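Local coordinates for protein erythromycin dehydratase (Saccharopolyspora erythraea, PDB 3EL6) that probably removes water from a beta-hydroxyacyl intermediate during assembly of the erythromycin polyketide, as a dehydratase domain of a modular synthase, at residues A[33-41]-A[218-226]. Numbering follows the deposited sequence.
Sequences RGAEHPLLL and ADEEGYAFH
Pro38 sets its CG over the middle of one face of the Tyr223 ring, 3.6 Å from the centroid of the phenol ring, a CH-pi contact. Proline suits the spot, since its compact ring offers polarised C-H groups to the aromatic electrons. The same CG comes within 3.5 Å of Glu221 O, while Pro38 CD rests on the carbonyl group of Gly222. Beside it, the edge of Tyr223 points at the face of His37 in an offset T-shaped pair with planes at 85°; the closest atoms are Tyr223 CD1 and His37 NE2, 3.6 Å apart. Farther along, Leu39 meets the same ring obliquely, its CG near Tyr223 CE1 and its CD2 near the hydroxyl OH. Gly222 has a positive phi, which glycine readily adopts, and without a side chain it lets the backbones approach to 4.8 Å between His37 CA and Gly222 CA. In this double hotdog fold the contact joins two loops: a type I turn, His37 to Leu40, leading into strand 40-45, and the connection from strand 209-215 to helix 227-235. The turn is closed by the backbone hydrogen bond from Leu40 N to His37 O. With CG anti to the backbone N (chi1 -171°), the imidazole sits beside its own carbonyl carbon, where ND1 accepts Leu39 N at 3.0 Å, whereas NE2 bonds to Asp84 of helix 79-93; held at both nitrogens, the ring has its rotation fixed. Asp84 also accepts Phe225 N through its other oxygen, so one carboxylate ties both loops to that helix.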
loop_
_atom_site.group_PDB
_atom_site.type_symbol
_atom_site.label_atom_id
_atom_site.label_comp_id
_atom_site.label_asym_id
_atom_site.label_seq_id
_atom_site.Cartn_x
_atom_site.Cartn_y
_atom_site.Cartn_z
ATOM N N ARG A 33 7.550 -1.185 -7.209
ATOM C CA ARG A 33 7.678 -1.794 -8.538
ATOM C C ARG A 33 7.110 -0.842 -9.586
ATOM O O ARG A 33 6.140 -0.144 -9.335
ATOM C CB ARG A 33 6.881 -3.090 -8.619
ATOM C CG ARG A 33 7.156 -4.051 -7.565
ATOM C CD ARG A 33 6.318 -5.343 -7.759
ATOM N NE ARG A 33 4.959 -5.278 -7.216
ATOM C CZ ARG A 33 3.838 -5.394 -7.942
ATOM N NH1 ARG A 33 2.650 -5.382 -7.345
ATOM N NH2 ARG A 33 3.900 -5.499 -9.268
ATOM N N GLY A 34 7.650 -0.856 -10.796
ATOM C CA GLY A 34 7.119 0.025 -11.839
ATOM C C GLY A 34 5.933 -0.702 -12.457
ATOM O O GLY A 34 5.835 -1.914 -12.380
ATOM N N ALA A 35 5.015 0.026 -13.056
ATOM C CA ALA A 35 3.805 -0.611 -13.529
ATOM C C ALA A 35 3.893 -0.533 -15.033
ATOM O O ALA A 35 4.362 0.472 -15.587
ATOM C CB ALA A 35 2.593 0.150 -12.995
ATOM N N GLU A 36 3.481 -1.587 -15.704
ATOM C CA GLU A 36 3.537 -1.645 -17.148
ATOM C C GLU A 36 2.281 -1.017 -17.785
ATOM O O GLU A 36 2.275 -0.581 -18.951
ATOM C CB GLU A 36 3.641 -3.108 -17.555
ATOM C CG GLU A 36 5.018 -3.706 -17.379
ATOM C CD GLU A 36 5.985 -3.254 -18.469
ATOM O OE1 GLU A 36 6.393 -2.053 -18.476
ATOM O OE2 GLU A 36 6.338 -4.113 -19.328
ATOM N N HIS A 37 1.199 -0.959 -17.036
ATOM C CA HIS A 37 -0.033 -0.430 -17.620
ATOM C C HIS A 37 0.164 1.031 -17.996
ATOM O O HIS A 37 0.700 1.798 -17.234
ATOM C CB HIS A 37 -1.136 -0.530 -16.585
ATOM C CG HIS A 37 -2.487 -0.217 -17.108
ATOM N ND1 HIS A 37 -2.943 1.066 -17.250
ATOM C CD2 HIS A 37 -3.519 -1.025 -17.427
ATOM C CE1 HIS A 37 -4.185 1.042 -17.693
ATOM N NE2 HIS A 37 -4.562 -0.218 -17.799
ATOM N N PRO A 38 -0.309 1.439 -19.165
ATOM C CA PRO A 38 -0.109 2.848 -19.587
ATOM C C PRO A 38 -0.564 3.935 -18.596
ATOM O O PRO A 38 0.003 5.049 -18.619
ATOM C CB PRO A 38 -0.975 2.965 -20.854
ATOM C CG PRO A 38 -1.106 1.572 -21.365
ATOM C CD PRO A 38 -1.055 0.645 -20.154
ATOM N N LEU A 39 -1.593 3.662 -17.786
ATOM C CA LEU A 39 -2.131 4.657 -16.853
ATOM C C LEU A 39 -1.518 4.540 -15.438
ATOM O O LEU A 39 -1.712 5.415 -14.594
ATOM C CB LEU A 39 -3.666 4.678 -16.841
ATOM C CG LEU A 39 -4.314 4.715 -18.220
ATOM C CD1 LEU A 39 -5.853 4.665 -18.096
ATOM C CD2 LEU A 39 -3.858 5.971 -19.013
ATOM N N LEU A 40 -0.725 3.516 -15.208
ATOM C CA LEU A 40 -0.195 3.294 -13.859
ATOM C C LEU A 40 1.250 3.730 -13.768
ATOM O O LEU A 40 1.970 3.763 -14.786
ATOM C CB LEU A 40 -0.309 1.834 -13.416
ATOM C CG LEU A 40 -1.763 1.409 -13.264
ATOM C CD1 LEU A 40 -1.808 -0.066 -12.843
ATOM C CD2 LEU A 40 -2.501 2.373 -12.253
ATOM N N LEU A 41 1.659 4.056 -12.547
ATOM C CA LEU A 41 2.985 4.586 -12.298
ATOM C C LEU A 41 3.793 3.640 -11.422
ATOM O O LEU A 41 4.933 3.289 -11.764
ATOM C CB LEU A 41 2.853 5.955 -11.598
ATOM C CG LEU A 41 2.254 7.072 -12.475
ATOM C CD1 LEU A 41 1.817 8.245 -11.557
ATOM C CD2 LEU A 41 3.263 7.452 -13.549
ATOM N N ALA A 218 -4.588 0.273 -33.052
ATOM C CA ALA A 218 -3.547 -0.074 -32.044
ATOM C C ALA A 218 -2.721 1.143 -31.577
ATOM O O ALA A 218 -2.329 1.986 -32.379
ATOM C CB ALA A 218 -2.656 -1.185 -32.568
ATOM N N ASP A 219 -2.492 1.295 -30.282
ATOM C CA ASP A 219 -1.546 2.346 -29.882
ATOM C C ASP A 219 -0.614 1.961 -28.728
ATOM O O ASP A 219 0.457 1.393 -28.960
ATOM C CB ASP A 219 -2.212 3.696 -29.619
ATOM C CG ASP A 219 -1.194 4.808 -29.479
ATOM O OD1 ASP A 219 -0.493 4.828 -28.443
ATOM O OD2 ASP A 219 -1.057 5.643 -30.400
ATOM N N GLU A 220 -1.019 2.292 -27.502
ATOM C CA GLU A 220 -0.269 1.878 -26.311
ATOM C C GLU A 220 -0.427 0.372 -26.074
ATOM O O GLU A 220 -1.532 -0.161 -26.098
ATOM C CB GLU A 220 -0.807 2.605 -25.080
ATOM C CG GLU A 220 -0.371 4.034 -24.933
ATOM C CD GLU A 220 0.875 4.141 -24.090
ATOM O OE1 GLU A 220 1.138 5.252 -23.556
ATOM O OE2 GLU A 220 1.581 3.106 -23.960
ATOM N N GLU A 221 0.660 -0.339 -25.825
ATOM C CA GLU A 221 0.441 -1.685 -25.342
ATOM C C GLU A 221 0.393 -1.626 -23.803
ATOM O O GLU A 221 0.837 -0.652 -23.150
ATOM C CB GLU A 221 1.508 -2.671 -25.865
ATOM C CG GLU A 221 1.305 -4.212 -25.456
ATOM C CD GLU A 221 -0.128 -4.842 -25.717
ATOM O OE1 GLU A 221 -1.088 -4.563 -24.964
ATOM O OE2 GLU A 221 -0.260 -5.677 -26.641
ATOM N N GLY A 222 -0.125 -2.675 -23.218
ATOM C CA GLY A 222 -0.011 -2.777 -21.786
ATOM C C GLY A 222 -1.355 -2.668 -21.125
ATOM O O GLY A 222 -1.453 -2.965 -19.941
ATOM N N TYR A 223 -2.400 -2.327 -21.879
ATOM C CA TYR A 223 -3.763 -2.415 -21.307
ATOM C C TYR A 223 -4.170 -3.880 -21.113
ATOM O O TYR A 223 -3.708 -4.753 -21.856
ATOM C CB TYR A 223 -4.832 -1.720 -22.149
ATOM C CG TYR A 223 -4.662 -0.231 -22.260
ATOM C CD1 TYR A 223 -5.047 0.596 -21.235
ATOM C CD2 TYR A 223 -4.126 0.349 -23.410
ATOM C CE1 TYR A 223 -4.901 1.973 -21.307
ATOM C CE2 TYR A 223 -3.977 1.744 -23.487
ATOM C CZ TYR A 223 -4.369 2.521 -22.443
ATOM O OH TYR A 223 -4.246 3.883 -22.520
ATOM N N ALA A 224 -5.058 -4.142 -20.147
ATOM C CA ALA A 224 -5.567 -5.503 -19.969
ATOM C C ALA A 224 -6.600 -5.708 -21.038
ATOM O O ALA A 224 -6.531 -6.687 -21.764
ATOM C CB ALA A 224 -6.190 -5.694 -18.574
ATOM N N PHE A 225 -7.526 -4.762 -21.164
ATOM C CA PHE A 225 -8.491 -4.687 -22.291
ATOM C C PHE A 225 -8.597 -3.177 -22.589
ATOM O O PHE A 225 -9.178 -2.428 -21.809
ATOM C CB PHE A 225 -9.882 -5.179 -21.868
ATOM C CG PHE A 225 -10.845 -5.456 -23.047
ATOM C CD1 PHE A 225 -11.391 -6.729 -23.219
ATOM C CD2 PHE A 225 -11.202 -4.441 -23.952
ATOM C CE1 PHE A 225 -12.289 -7.004 -24.295
ATOM C CE2 PHE A 225 -12.101 -4.679 -25.014
ATOM C CZ PHE A 225 -12.630 -5.959 -25.209
ATOM N N HIS A 226 -8.031 -2.731 -23.700
ATOM C CA HIS A 226 -8.045 -1.281 -24.024
ATOM C C HIS A 226 -9.352 -0.608 -23.699
ATOM O O HIS A 226 -10.427 -1.008 -24.195
ATOM C CB HIS A 226 -7.722 -1.079 -25.544
ATOM C CG HIS A 226 -7.297 0.324 -25.858
ATOM N ND1 HIS A 226 -8.114 1.396 -25.659
ATOM C CD2 HIS A 226 -6.091 0.828 -26.248
ATOM C CE1 HIS A 226 -7.466 2.512 -25.965
ATOM N NE2 HIS A 226 -6.233 2.188 -26.334
#